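Local coordinates for protein transcriptional regulator (Streptococcus dysgalactiae, PDB 4YV9) that senses SHP peptide pheromones in quorum sensing and probably controls transcription in response by binding DNA through its N-terminal helix-turn-helix domain, at residues Arg11-Gly15 / Lys16-Ile20; Ile33-Glu37 / Arg38-Glu42; Lys68-Thr71 / His72-Leu76; Thr131-Leu134 / Phe135-Glu138; Thr179-Thr182 / Leu183-Leu187. All blocks are in the same frame, centred on the assembly; numbering follows the deposited sequence.

Contact 1: Arg11-Gly15 / Lys16-Ile20; sequences RLRQG and KQVSI. With SO4 (sulfate ion), chain M.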
# COMPACT_ATOMS: atom_id res chain seq x y z
N ARG B 11 -1.75 -12.47 -22.55
CA ARG B 11 -1.96 -11.04 -22.72
C ARG B 11 -0.82 -10.23 -22.12
O ARG B 11 -0.32 -9.29 -22.73
CB ARG B 11 -3.28 -10.63 -22.07
CG ARG B 11 -3.60 -9.14 -22.19
CD ARG B 11 -5.00 -8.81 -21.68
NE ARG B 11 -5.16 -9.10 -20.26
CZ ARG B 11 -4.85 -8.24 -19.29
NH1 ARG B 11 -4.35 -7.04 -19.58
NH2 ARG B 11 -5.03 -8.59 -18.02
N LEU B 12 -0.41 -10.59 -20.92
CA LEU B 12 0.65 -9.82 -20.27
C LEU B 12 1.99 -10.00 -20.99
O LEU B 12 2.73 -9.04 -21.20
CB LEU B 12 0.76 -10.24 -18.80
CG LEU B 12 -0.44 -9.82 -17.95
CD1 LEU B 12 -0.42 -10.54 -16.62
CD2 LEU B 12 -0.44 -8.32 -17.72
N ARG B 13 2.27 -11.23 -21.41
CA ARG B 13 3.50 -11.54 -22.13
C ARG B 13 3.59 -10.85 -23.50
O ARG B 13 4.60 -10.21 -23.81
CB ARG B 13 3.65 -13.05 -22.34
CG ARG B 13 4.79 -13.40 -23.27
CD ARG B 13 4.80 -14.88 -23.70
NE ARG B 13 3.61 -15.29 -24.45
CZ ARG B 13 3.41 -15.09 -25.75
NH1 ARG B 13 4.33 -14.46 -26.48
NH2 ARG B 13 2.29 -15.51 -26.33
N GLN B 14 2.55 -11.00 -24.32
CA GLN B 14 2.48 -10.26 -25.58
C GLN B 14 2.52 -8.76 -25.33
O GLN B 14 3.11 -8.01 -26.10
CB GLN B 14 1.23 -10.65 -26.36
CG GLN B 14 1.23 -12.12 -26.81
CD GLN B 14 -0.04 -12.51 -27.53
OE1 GLN B 14 -1.11 -11.98 -27.26
NE2 GLN B 14 0.07 -13.45 -28.46
N GLY B 15 1.88 -8.33 -24.25
CA GLY B 15 1.85 -6.92 -23.90
C GLY B 15 3.23 -6.35 -23.62
O GLY B 15 3.44 -5.13 -23.75
N LYS B 16 4.17 -7.21 -23.24
CA LYS B 16 5.56 -6.80 -23.02
C LYS B 16 6.46 -7.12 -24.21
O LYS B 16 7.68 -6.97 -24.12
CB LYS B 16 6.11 -7.47 -21.76
CG LYS B 16 5.50 -6.90 -20.49
CD LYS B 16 6.15 -7.48 -19.25
CE LYS B 16 5.53 -6.88 -18.02
NZ LYS B 16 6.49 -6.46 -16.97
N GLN B 17 5.84 -7.55 -25.31
CA GLN B 17 6.56 -7.92 -26.53
C GLN B 17 7.56 -9.06 -26.30
O GLN B 17 8.59 -9.13 -26.97
CB GLN B 17 7.27 -6.70 -27.13
CG GLN B 17 6.51 -5.38 -26.98
CD GLN B 17 5.08 -5.48 -27.48
OE1 GLN B 17 4.81 -6.13 -28.49
NE2 GLN B 17 4.16 -4.83 -26.77
N VAL B 18 7.25 -9.96 -25.36
CA VAL B 18 8.15 -11.07 -24.98
C VAL B 18 7.75 -12.38 -25.69
O VAL B 18 6.56 -12.71 -25.78
CB VAL B 18 8.14 -11.23 -23.44
CG1 VAL B 18 8.88 -12.49 -22.99
CG2 VAL B 18 8.75 -10.00 -22.79
N SER B 19 8.72 -13.11 -26.23
CA SER B 19 8.42 -14.36 -26.94
C SER B 19 8.20 -15.52 -25.98
O SER B 19 8.73 -15.53 -24.88
CB SER B 19 9.56 -14.73 -27.90
OG SER B 19 10.73 -15.08 -27.17
N ILE B 20 7.42 -16.50 -26.41
CA ILE B 20 7.34 -17.75 -25.65
C ILE B 20 8.73 -18.42 -25.53
O ILE B 20 9.11 -18.93 -24.47
CB ILE B 20 6.34 -18.70 -26.29
CG1 ILE B 20 4.92 -18.16 -26.09
CG2 ILE B 20 6.50 -20.12 -25.74
CD1 ILE B 20 3.86 -18.90 -26.89
S SO4 M . 3.18 -14.26 -29.87
O1 SO4 M . 2.29 -14.92 -28.92
O2 SO4 M . 2.85 -12.84 -29.98
O3 SO4 M . 4.57 -14.38 -29.42
O4 SO4 M . 3.04 -14.90 -31.18
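Ile-20 lays its CG1 over the centre of one face of the Arg-13 guanidinium, 3.4 Å from Arg-13 CZ, so an aliphatic branch and a flat cation lie against each other. The arginine gets there with CG anti to its own N (chi1 171°) and a bend at chi3 that folds the planar end back beside the chain leaving the helix. Edges do the polar work. NH1 of Arg-13 donates to Val-18 O at 2.9 Å, with the acceptor near the guanidinium plane and the donor in the carbonyl plane. A sulfate, probably from the crystallisation liquor, sits at the same rim: Arg-13 NH2 and Gln-14 NE2 each reach its O1 at 2.7 Å, and Arg-13 NH1 reaches its O3. This lies at the close of helix 6-15 in the helix-turn-helix domain, where a Schellman motif ends the helix. Gln-17, with positive phi, is its C-prime residue; Val-18 N bonds to Arg-13 O at 3.1 Å and Gln-17 N to Gln-14 O at 2.9 Å. Arg-13 O takes a second bond from Lys-16 N, arriving from the opposite face of the carbonyl plane. The remaining edge nitrogen, Arg-13 NE, is engaged by Glu-37 in a salt bridge, while the amine of Lys-16 turns off to Glu-144 of the second subunit and to Leu-55 O.

Contact 2: Ile33-Glu37 / Arg38-Glu42; sequences ISRFE and RGESE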
# COMPACT_ATOMS: atom_id res chain seq x y z
N ILE B 33 4.15 -24.02 -22.45
CA ILE B 33 3.72 -22.65 -22.26
C ILE B 33 2.56 -22.30 -23.20
O ILE B 33 1.55 -21.73 -22.74
CB ILE B 33 4.90 -21.68 -22.47
CG1 ILE B 33 5.95 -21.92 -21.37
CG2 ILE B 33 4.42 -20.23 -22.42
CD1 ILE B 33 7.22 -21.10 -21.51
N SER B 34 2.69 -22.63 -24.48
CA SER B 34 1.60 -22.41 -25.44
C SER B 34 0.34 -23.15 -25.04
O SER B 34 -0.76 -22.59 -25.11
CB SER B 34 2.00 -22.86 -26.85
OG SER B 34 2.86 -21.91 -27.46
N ARG B 35 0.48 -24.42 -24.65
CA ARG B 35 -0.69 -25.20 -24.30
C ARG B 35 -1.36 -24.59 -23.06
O ARG B 35 -2.58 -24.55 -22.98
CB ARG B 35 -0.34 -26.68 -24.08
CG ARG B 35 -0.13 -27.41 -25.41
CD ARG B 35 0.02 -28.93 -25.28
NE ARG B 35 -1.14 -29.57 -24.66
CZ ARG B 35 -2.12 -30.22 -25.31
NH1 ARG B 35 -2.10 -30.33 -26.64
NH2 ARG B 35 -3.11 -30.76 -24.63
N PHE B 36 -0.56 -24.06 -22.14
CA PHE B 36 -1.11 -23.35 -20.99
C PHE B 36 -1.85 -22.07 -21.39
O PHE B 36 -2.96 -21.81 -20.91
CB PHE B 36 -0.02 -23.00 -19.98
CG PHE B 36 -0.50 -22.12 -18.87
CD1 PHE B 36 -1.60 -22.49 -18.10
CD2 PHE B 36 0.12 -20.91 -18.61
CE1 PHE B 36 -2.07 -21.66 -17.08
CE2 PHE B 36 -0.33 -20.08 -17.59
CZ PHE B 36 -1.42 -20.45 -16.83
N GLU B 37 -1.25 -21.25 -22.24
CA GLU B 37 -1.89 -20.00 -22.65
C GLU B 37 -3.21 -20.26 -23.35
O GLU B 37 -4.16 -19.49 -23.23
CB GLU B 37 -0.98 -19.18 -23.54
CG GLU B 37 0.22 -18.64 -22.82
CD GLU B 37 1.03 -17.68 -23.66
OE1 GLU B 37 0.82 -17.66 -24.89
OE2 GLU B 37 1.89 -16.98 -23.09
N ARG B 38 -3.27 -21.37 -24.09
CA ARG B 38 -4.48 -21.73 -24.82
C ARG B 38 -5.51 -22.48 -23.96
O ARG B 38 -6.63 -22.73 -24.41
CB ARG B 38 -4.11 -22.58 -26.05
CG ARG B 38 -3.36 -21.80 -27.12
CD ARG B 38 -3.44 -22.50 -28.46
NE ARG B 38 -2.70 -23.76 -28.45
CZ ARG B 38 -1.38 -23.84 -28.60
NH1 ARG B 38 -0.68 -22.73 -28.79
NH2 ARG B 38 -0.77 -25.02 -28.58
N GLY B 39 -5.13 -22.83 -22.74
CA GLY B 39 -6.04 -23.53 -21.84
C GLY B 39 -6.19 -25.01 -22.12
O GLY B 39 -7.12 -25.65 -21.61
N GLU B 40 -5.30 -25.57 -22.93
CA GLU B 40 -5.34 -27.01 -23.23
C GLU B 40 -4.71 -27.80 -22.10
O GLU B 40 -5.08 -28.94 -21.83
CB GLU B 40 -4.62 -27.33 -24.54
CG GLU B 40 -5.17 -26.66 -25.78
CD GLU B 40 -4.20 -26.75 -26.94
OE1 GLU B 40 -2.98 -26.82 -26.69
OE2 GLU B 40 -4.65 -26.77 -28.11
N SER B 41 -3.72 -27.19 -21.46
CA SER B 41 -2.98 -27.82 -20.36
C SER B 41 -2.94 -26.91 -19.15
O SER B 41 -2.93 -25.68 -19.29
CB SER B 41 -1.55 -28.16 -20.79
OG SER B 41 -1.48 -29.38 -21.50
N GLU B 42 -2.88 -27.49 -17.96
CA GLU B 42 -2.57 -26.69 -16.78
C GLU B 42 -1.11 -26.86 -16.38
O GLU B 42 -0.48 -27.88 -16.65
CB GLU B 42 -3.48 -27.06 -15.62
CG GLU B 42 -4.95 -26.85 -15.92
CD GLU B 42 -5.84 -27.32 -14.80
OE1 GLU B 42 -5.47 -28.30 -14.12
OE2 GLU B 42 -6.92 -26.71 -14.59
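The guanidinium of Arg-35 meets Glu-40 over one face and Ser-41 at its edge. Glu-40 OE1 hovers 3.5 Å above the plane, offset toward the rim, and the carboxylate is inclined by 35° to it. The salt bridge from Arg-35 NH1 to Glu-40 OE1 is long, 3.6 Å, and one of charge alone, since the oxygen lies well out of the plane and no N-H points at it. The edge is used more exactly: Arg-35 NE donates to Ser-41 OG at 3.2 Å, almost straight at 177°, with the hydroxyl oxygen practically in the guanidinium plane. A bend at chi3 (59°) turns the planar end of Arg-35 across the path of Glu-40. The second arginine, Arg-38, places one guanidinium face over Ser-34 O, again toward the rim, and NH1 lies 3.3 Å from Ser-34 CB. At its edge, in plane, is Glu-40 OE2, while NH2 makes a weak hydrogen bond within a salt bridge to Glu-40 OE1, so that oxygen is shared by two arginines whose planes stand nearly perpendicular. Next to this network is a Schellman motif with Gly-39 at positive phi: Gly-39 N bonds to Phe-36 O and Glu-40 N to Arg-35 O, which Ser-41 N joins as a further donor. At the ring edge of Phe-36 lies Ser-41 O, which also receives a CA-H contact from Phe-36. The turn thus closes helix 30-37 of the helix-turn-helix domain: Phe-36 packs on Leu-9 of helix 6-15 and Leu-48 of helix 45-54, while Ile-33 packs on Leu-51.

Contact 3: Lys68-Thr71 / His72-Leu76; sequences KTHT and HFFTL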
# COMPACT_ATOMS: atom_id res chain seq x y z
N LYS B 68 -11.55 -9.16 -11.55
CA LYS B 68 -11.98 -8.36 -10.41
C LYS B 68 -12.48 -9.23 -9.25
O LYS B 68 -13.11 -8.73 -8.32
CB LYS B 68 -13.08 -7.39 -10.83
CG LYS B 68 -12.62 -6.28 -11.76
CD LYS B 68 -13.62 -6.05 -12.88
CE LYS B 68 -12.99 -5.27 -14.04
NZ LYS B 68 -13.97 -4.99 -15.13
N THR B 69 -12.22 -10.53 -9.31
CA THR B 69 -12.65 -11.44 -8.26
C THR B 69 -11.80 -11.27 -7.01
O THR B 69 -10.58 -11.05 -7.09
CB THR B 69 -12.59 -12.92 -8.70
OG1 THR B 69 -11.43 -13.14 -9.50
CG2 THR B 69 -13.83 -13.28 -9.50
N HIS B 70 -12.44 -11.37 -5.85
CA HIS B 70 -11.73 -11.26 -4.58
C HIS B 70 -12.13 -12.37 -3.62
O HIS B 70 -13.07 -13.12 -3.87
CB HIS B 70 -12.00 -9.89 -3.94
CG HIS B 70 -11.40 -8.74 -4.69
ND1 HIS B 70 -10.11 -8.75 -5.16
CD2 HIS B 70 -11.92 -7.55 -5.05
CE1 HIS B 70 -9.86 -7.61 -5.78
NE2 HIS B 70 -10.94 -6.86 -5.73
N THR B 71 -11.38 -12.46 -2.53
CA THR B 71 -11.58 -13.50 -1.53
C THR B 71 -12.96 -13.38 -0.88
O THR B 71 -13.63 -12.35 -0.99
CB THR B 71 -10.49 -13.41 -0.46
OG1 THR B 71 -10.63 -12.19 0.26
CG2 THR B 71 -9.09 -13.47 -1.12
N HIS B 72 -13.38 -14.46 -0.21
CA HIS B 72 -14.60 -14.43 0.61
C HIS B 72 -14.60 -13.26 1.58
O HIS B 72 -15.61 -12.57 1.74
CB HIS B 72 -14.76 -15.74 1.38
CG HIS B 72 -14.76 -16.97 0.52
ND1 HIS B 72 -13.97 -18.07 0.80
CD2 HIS B 72 -15.44 -17.26 -0.61
CE1 HIS B 72 -14.18 -18.99 -0.13
NE2 HIS B 72 -15.06 -18.53 -1.00
N PHE B 73 -13.46 -13.02 2.24
CA PHE B 73 -13.41 -12.00 3.29
C PHE B 73 -13.53 -10.60 2.70
O PHE B 73 -14.23 -9.75 3.25
CB PHE B 73 -12.13 -12.12 4.11
CG PHE B 73 -12.09 -11.22 5.31
CD1 PHE B 73 -13.03 -11.36 6.34
CD2 PHE B 73 -11.12 -10.24 5.42
CE1 PHE B 73 -12.98 -10.54 7.44
CE2 PHE B 73 -11.06 -9.43 6.53
CZ PHE B 73 -12.00 -9.57 7.55
N PHE B 74 -12.86 -10.37 1.58
CA PHE B 74 -12.93 -9.07 0.93
C PHE B 74 -14.32 -8.84 0.33
O PHE B 74 -14.81 -7.71 0.26
CB PHE B 74 -11.85 -8.94 -0.16
CG PHE B 74 -11.56 -7.52 -0.56
CD1 PHE B 74 -10.72 -6.73 0.21
CD2 PHE B 74 -12.14 -6.98 -1.69
CE1 PHE B 74 -10.46 -5.42 -0.15
CE2 PHE B 74 -11.88 -5.67 -2.06
CZ PHE B 74 -11.04 -4.89 -1.29
N THR B 75 -14.97 -9.93 -0.08
CA THR B 75 -16.33 -9.87 -0.59
C THR B 75 -17.27 -9.49 0.54
O THR B 75 -18.17 -8.65 0.38
CB THR B 75 -16.76 -11.22 -1.23
OG1 THR B 75 -15.90 -11.53 -2.34
CG2 THR B 75 -18.20 -11.15 -1.71
N LEU B 76 -17.06 -10.10 1.70
CA LEU B 76 -17.82 -9.76 2.90
C LEU B 76 -17.67 -8.28 3.22
O LEU B 76 -18.67 -7.57 3.40
CB LEU B 76 -17.38 -10.61 4.08
CG LEU B 76 -18.03 -10.28 5.43
CD1 LEU B 76 -19.54 -10.36 5.34
CD2 LEU B 76 -17.51 -11.23 6.47
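Thr-71 caps the N-terminus of helix 72-85, its hydroxyl oxygen taking the bond from Phe-74 N at 3.2 Å and 162°. This is a classic N-cap, and the threonine's conformation makes it possible: at chi1 65° OG1 stands between the backbone N and the carbonyl carbon, which brings it to the N-H of Phe-74. The carbonyl of the same residue starts the regular helical pattern and is doubly used. Thr-75 N donates to Thr-71 O at 2.9 Å, and the Thr-75 hydroxyl adds a hydrogen bond from OG1 to Thr-71 O at 2.8 Å, the two donors coming in on different sides of the peptide plane. The second threonine thereby folds its hydroxyl back onto the preceding turn.

One residue before the cap, His-70 meets Phe-74 as an aromatic pair. The two side chains run side by side and point the same way, but their rings are turned 70° apart, the edge of Phe-74 toward the face of His-70 with centroids 4.7 Å apart. Phe-74 carries CG anti to its backbone N, leaning the ring back over the loop. The pair joins the loop to the first helical turn at the subunit interface: His-70 NE2 bonds to Glu-175 of the second subunit, and the backbone N of His-72 to Asp-53 of that subunit. The closest ring atoms of the pair are His-70 CD2 and Phe-74 CD2, 3.4 Å apart.

Contact 4: Thr131-Leu134 / Phe135-Glu138; sequences TDYL and FSVE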
# COMPACT_ATOMS: atom_id res chain seq x y z
N THR B 131 -11.42 -12.96 20.68
CA THR B 131 -10.17 -12.50 21.27
C THR B 131 -9.25 -13.70 21.56
O THR B 131 -8.03 -13.62 21.38
CB THR B 131 -10.39 -11.66 22.55
OG1 THR B 131 -11.13 -12.40 23.53
CG2 THR B 131 -11.14 -10.38 22.22
N ASP B 132 -9.84 -14.82 21.99
CA ASP B 132 -9.08 -16.05 22.17
C ASP B 132 -8.43 -16.49 20.86
O ASP B 132 -7.24 -16.83 20.85
CB ASP B 132 -9.97 -17.17 22.72
CG ASP B 132 -10.25 -17.02 24.21
OD1 ASP B 132 -9.68 -16.11 24.85
OD2 ASP B 132 -11.05 -17.83 24.74
N TYR B 133 -9.18 -16.47 19.76
CA TYR B 133 -8.61 -16.74 18.44
C TYR B 133 -7.44 -15.81 18.14
O TYR B 133 -6.38 -16.26 17.67
CB TYR B 133 -9.66 -16.60 17.32
CG TYR B 133 -9.03 -16.57 15.94
CD1 TYR B 133 -8.42 -17.71 15.42
CD2 TYR B 133 -9.01 -15.40 15.18
CE1 TYR B 133 -7.82 -17.70 14.17
CE2 TYR B 133 -8.41 -15.37 13.91
CZ TYR B 133 -7.81 -16.53 13.42
OH TYR B 133 -7.21 -16.52 12.20
N LEU B 134 -7.64 -14.52 18.40
CA LEU B 134 -6.66 -13.49 18.07
C LEU B 134 -5.37 -13.64 18.88
O LEU B 134 -4.26 -13.45 18.36
CB LEU B 134 -7.25 -12.09 18.28
CG LEU B 134 -8.30 -11.64 17.25
CD1 LEU B 134 -8.84 -10.26 17.59
CD2 LEU B 134 -7.70 -11.63 15.85
N PHE B 135 -5.53 -14.01 20.15
CA PHE B 135 -4.36 -14.29 20.98
C PHE B 135 -3.61 -15.53 20.49
O PHE B 135 -2.41 -15.65 20.69
CB PHE B 135 -4.76 -14.46 22.45
CG PHE B 135 -4.89 -13.17 23.20
CD1 PHE B 135 -3.79 -12.33 23.34
CD2 PHE B 135 -6.09 -12.80 23.78
CE1 PHE B 135 -3.89 -11.13 24.04
CE2 PHE B 135 -6.21 -11.61 24.47
CZ PHE B 135 -5.11 -10.77 24.61
N SER B 136 -4.34 -16.44 19.84
CA SER B 136 -3.78 -17.74 19.44
C SER B 136 -2.96 -17.68 18.15
O SER B 136 -2.20 -18.59 17.85
CB SER B 136 -4.90 -18.77 19.29
OG SER B 136 -5.52 -18.68 18.01
N VAL B 137 -3.13 -16.60 17.39
CA VAL B 137 -2.45 -16.44 16.10
C VAL B 137 -0.96 -16.03 16.27
O VAL B 137 -0.64 -15.26 17.17
CB VAL B 137 -3.21 -15.39 15.25
CG1 VAL B 137 -2.38 -14.91 14.10
CG2 VAL B 137 -4.54 -15.98 14.73
N GLU B 138 -0.07 -16.55 15.43
CA GLU B 138 1.37 -16.25 15.54
C GLU B 138 1.80 -15.03 14.71
O GLU B 138 2.73 -14.29 15.09
CB GLU B 138 2.21 -17.46 15.14
CG GLU B 138 2.01 -18.69 16.01
CD GLU B 138 2.51 -18.49 17.45
OE1 GLU B 138 3.41 -17.65 17.69
OE2 GLU B 138 2.01 -19.22 18.33
O HOH W 1 -1.64 -13.07 18.65
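Tyr-133 is overlapped on one ring face by a methyl of Val-137, CG2 lying 3.9 Å from the ring centroid and 26° off the normal, a CH-pi contact. The methyl is displaced toward the hydroxyl end of the ring, and its nearest ring atom is Tyr-133 CZ at 3.6 Å. The side chains slant across one another. With Tyr-133 CG anti to its N (chi1 167°), the ring is carried forward along the helix to where the chain unwinds and Val-137 comes over its face.

The polar end of the turn centres on Tyr-133 O. Ser-136 OG donates to it at 2.6 Å, tilted 22° from the carbonyl plane, while Ser-136 N bonds to it from well above that plane. The serine holds OG between its backbone N and carbonyl carbon, which folds the hydroxyl back over the last turn. Phe-135 N keeps the ordinary helical bond to Thr-131 O, and CD2 of its ring rests 3.2 Å from that same oxygen. Beyond Ser-136 the helical bonding fades: Val-137 N reaches Leu-134 O only weakly, and a water is hydrogen-bonded to Leu-134 O (2.7 Å) and to Val-137 O (2.8 Å), bridging the last turn and the outgoing chain.

Here helix 124-136 of the repeat-rich C-terminal domain ends. Tyr-133 also stacks on Tyr-104 and bonds through its hydroxyl to Glu-144, and it packs on Lys-16 of the second subunit. Tyr-133 O is thus gripped by both the N-H and the hydroxyl of Ser-136, water takes over where helical bonding weakens, and the apolar share of the contact falls to the valine methyl on the tyrosine face.

Contact 5: Thr179-Thr182 / Leu183-Leu187; sequences TNKT and LVTQL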
# COMPACT_ATOMS: atom_id res chain seq x y z
N THR B 179 0.36 -2.26 3.18
CA THR B 179 -1.06 -2.22 3.49
C THR B 179 -1.29 -2.60 4.94
O THR B 179 -1.93 -1.85 5.68
CB THR B 179 -1.86 -3.14 2.57
OG1 THR B 179 -1.67 -2.71 1.22
CG2 THR B 179 -3.34 -3.07 2.90
N ASN B 180 -0.75 -3.73 5.38
CA ASN B 180 -1.00 -4.13 6.77
C ASN B 180 -0.31 -3.22 7.79
O ASN B 180 -0.82 -3.04 8.88
CB ASN B 180 -0.56 -5.57 7.02
CG ASN B 180 -1.46 -6.57 6.34
OD1 ASN B 180 -2.49 -6.19 5.77
ND2 ASN B 180 -1.07 -7.84 6.35
N LYS B 181 0.83 -2.66 7.42
CA LYS B 181 1.56 -1.78 8.33
C LYS B 181 0.77 -0.49 8.56
O LYS B 181 0.67 0.02 9.69
CB LYS B 181 2.95 -1.47 7.77
CG LYS B 181 3.80 -0.61 8.68
CD LYS B 181 5.15 -0.32 8.07
CE LYS B 181 6.02 0.49 9.03
NZ LYS B 181 7.43 0.64 8.52
N THR B 182 0.20 0.04 7.49
CA THR B 182 -0.60 1.25 7.62
C THR B 182 -1.83 0.99 8.50
O THR B 182 -2.15 1.79 9.40
CB THR B 182 -0.98 1.78 6.22
OG1 THR B 182 0.21 2.25 5.57
CG2 THR B 182 -1.94 2.93 6.31
N LEU B 183 -2.49 -0.14 8.29
CA LEU B 183 -3.62 -0.52 9.14
C LEU B 183 -3.19 -0.67 10.60
O LEU B 183 -3.84 -0.13 11.49
CB LEU B 183 -4.28 -1.81 8.65
CG LEU B 183 -5.14 -1.70 7.38
CD1 LEU B 183 -5.46 -3.05 6.79
CD2 LEU B 183 -6.42 -0.95 7.70
N VAL B 184 -2.11 -1.42 10.85
CA VAL B 184 -1.62 -1.58 12.22
C VAL B 184 -1.32 -0.22 12.87
O VAL B 184 -1.57 -0.01 14.07
CB VAL B 184 -0.35 -2.46 12.26
CG1 VAL B 184 0.31 -2.36 13.63
CG2 VAL B 184 -0.69 -3.91 11.94
N THR B 185 -0.79 0.72 12.08
CA THR B 185 -0.49 2.05 12.59
C THR B 185 -1.79 2.76 13.00
O THR B 185 -1.88 3.33 14.08
CB THR B 185 0.29 2.88 11.55
OG1 THR B 185 1.49 2.17 11.19
CG2 THR B 185 0.65 4.23 12.13
N GLN B 186 -2.80 2.68 12.14
CA GLN B 186 -4.09 3.29 12.43
C GLN B 186 -4.72 2.71 13.70
O GLN B 186 -5.22 3.46 14.54
CB GLN B 186 -5.02 3.14 11.23
CG GLN B 186 -4.60 4.03 10.06
CD GLN B 186 -5.24 3.64 8.72
OE1 GLN B 186 -5.83 2.57 8.58
NE2 GLN B 186 -5.10 4.51 7.73
N LEU B 187 -4.70 1.39 13.85
CA LEU B 187 -5.30 0.77 15.03
C LEU B 187 -4.50 1.05 16.31
O LEU B 187 -5.07 1.06 17.40
CB LEU B 187 -5.45 -0.74 14.83
CG LEU B 187 -6.50 -1.20 13.82
CD1 LEU B 187 -6.78 -2.67 14.04
CD2 LEU B 187 -7.79 -0.39 13.91
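Thr-179 opens the first turn of helix 179-197 and meets Leu-183 one turn on, its carbonyl oxygen accepting from Leu-183 N at 3.2 Å while CG of the leucine rests 3.6 Å from the same oxygen. The setting is a buried stretch of a helix in the TPR-clan C-terminal domain, and the contact follows the i to i+4 ladder of that helix. Asn-180 comes next: its O takes the bond from Val-184 N, and Val-184 CG2 packs 3.2 Å from that oxygen, an apolar branch lying beside a carbonyl. The amide of Asn-180 itself turns to Glu-61 of the second subunit. Lys-181 sends an extended chain away to a salt bridge with Glu-218, leaving its carbonyl to serve Thr-185 twice. Thr-185 N and OG1 both donate to Lys-181 O, at 2.9 and 2.7 Å, one from each side of the plane of that carbonyl. Having OG1 beside its backbone N, at chi1 -57°, lets Thr-185 satisfy its hydroxyl within the helix even though the residue is buried.

Thr-182 completes the segment. Its O accepts from Gln-186 N at 3.0 Å, and its hydroxyl bonds to Asn-220. Gln-186 leads its amide to Glu-223 on helix 221-236, passing obliquely by the threonine methyl. Leu-183, Gln-186 and Leu-187 also pack against the bound peptide, consistent with this part of the helix lining the pheromone or inhibitor pocket. Where the two side chains pass, Thr-182 CG2 and Gln-186 NE2 are 3.8 Å apart.

Contact 5 is the buried one, inside a continuous helix and beside the bound peptide; contact 3 lies at the surface, and contacts 1, 2 and 4 are partly buried. Contacts 1, 2 and 4 finish helices, whereas contact 3 starts one. Contacts 1 and 2 share the helix-turn-helix domain and touch directly through a salt bridge and isoleucine packing; both end helices in Schellman motifs with arginine side chains beside them. Contacts 3, 4 and 5 instead set hydroxyls on backbone carbonyls. Contact 1 of one subunit meets contact 4 of the other, Gln-17 bonding to Ser-136. Contact 2 alone makes no contact with the second subunit.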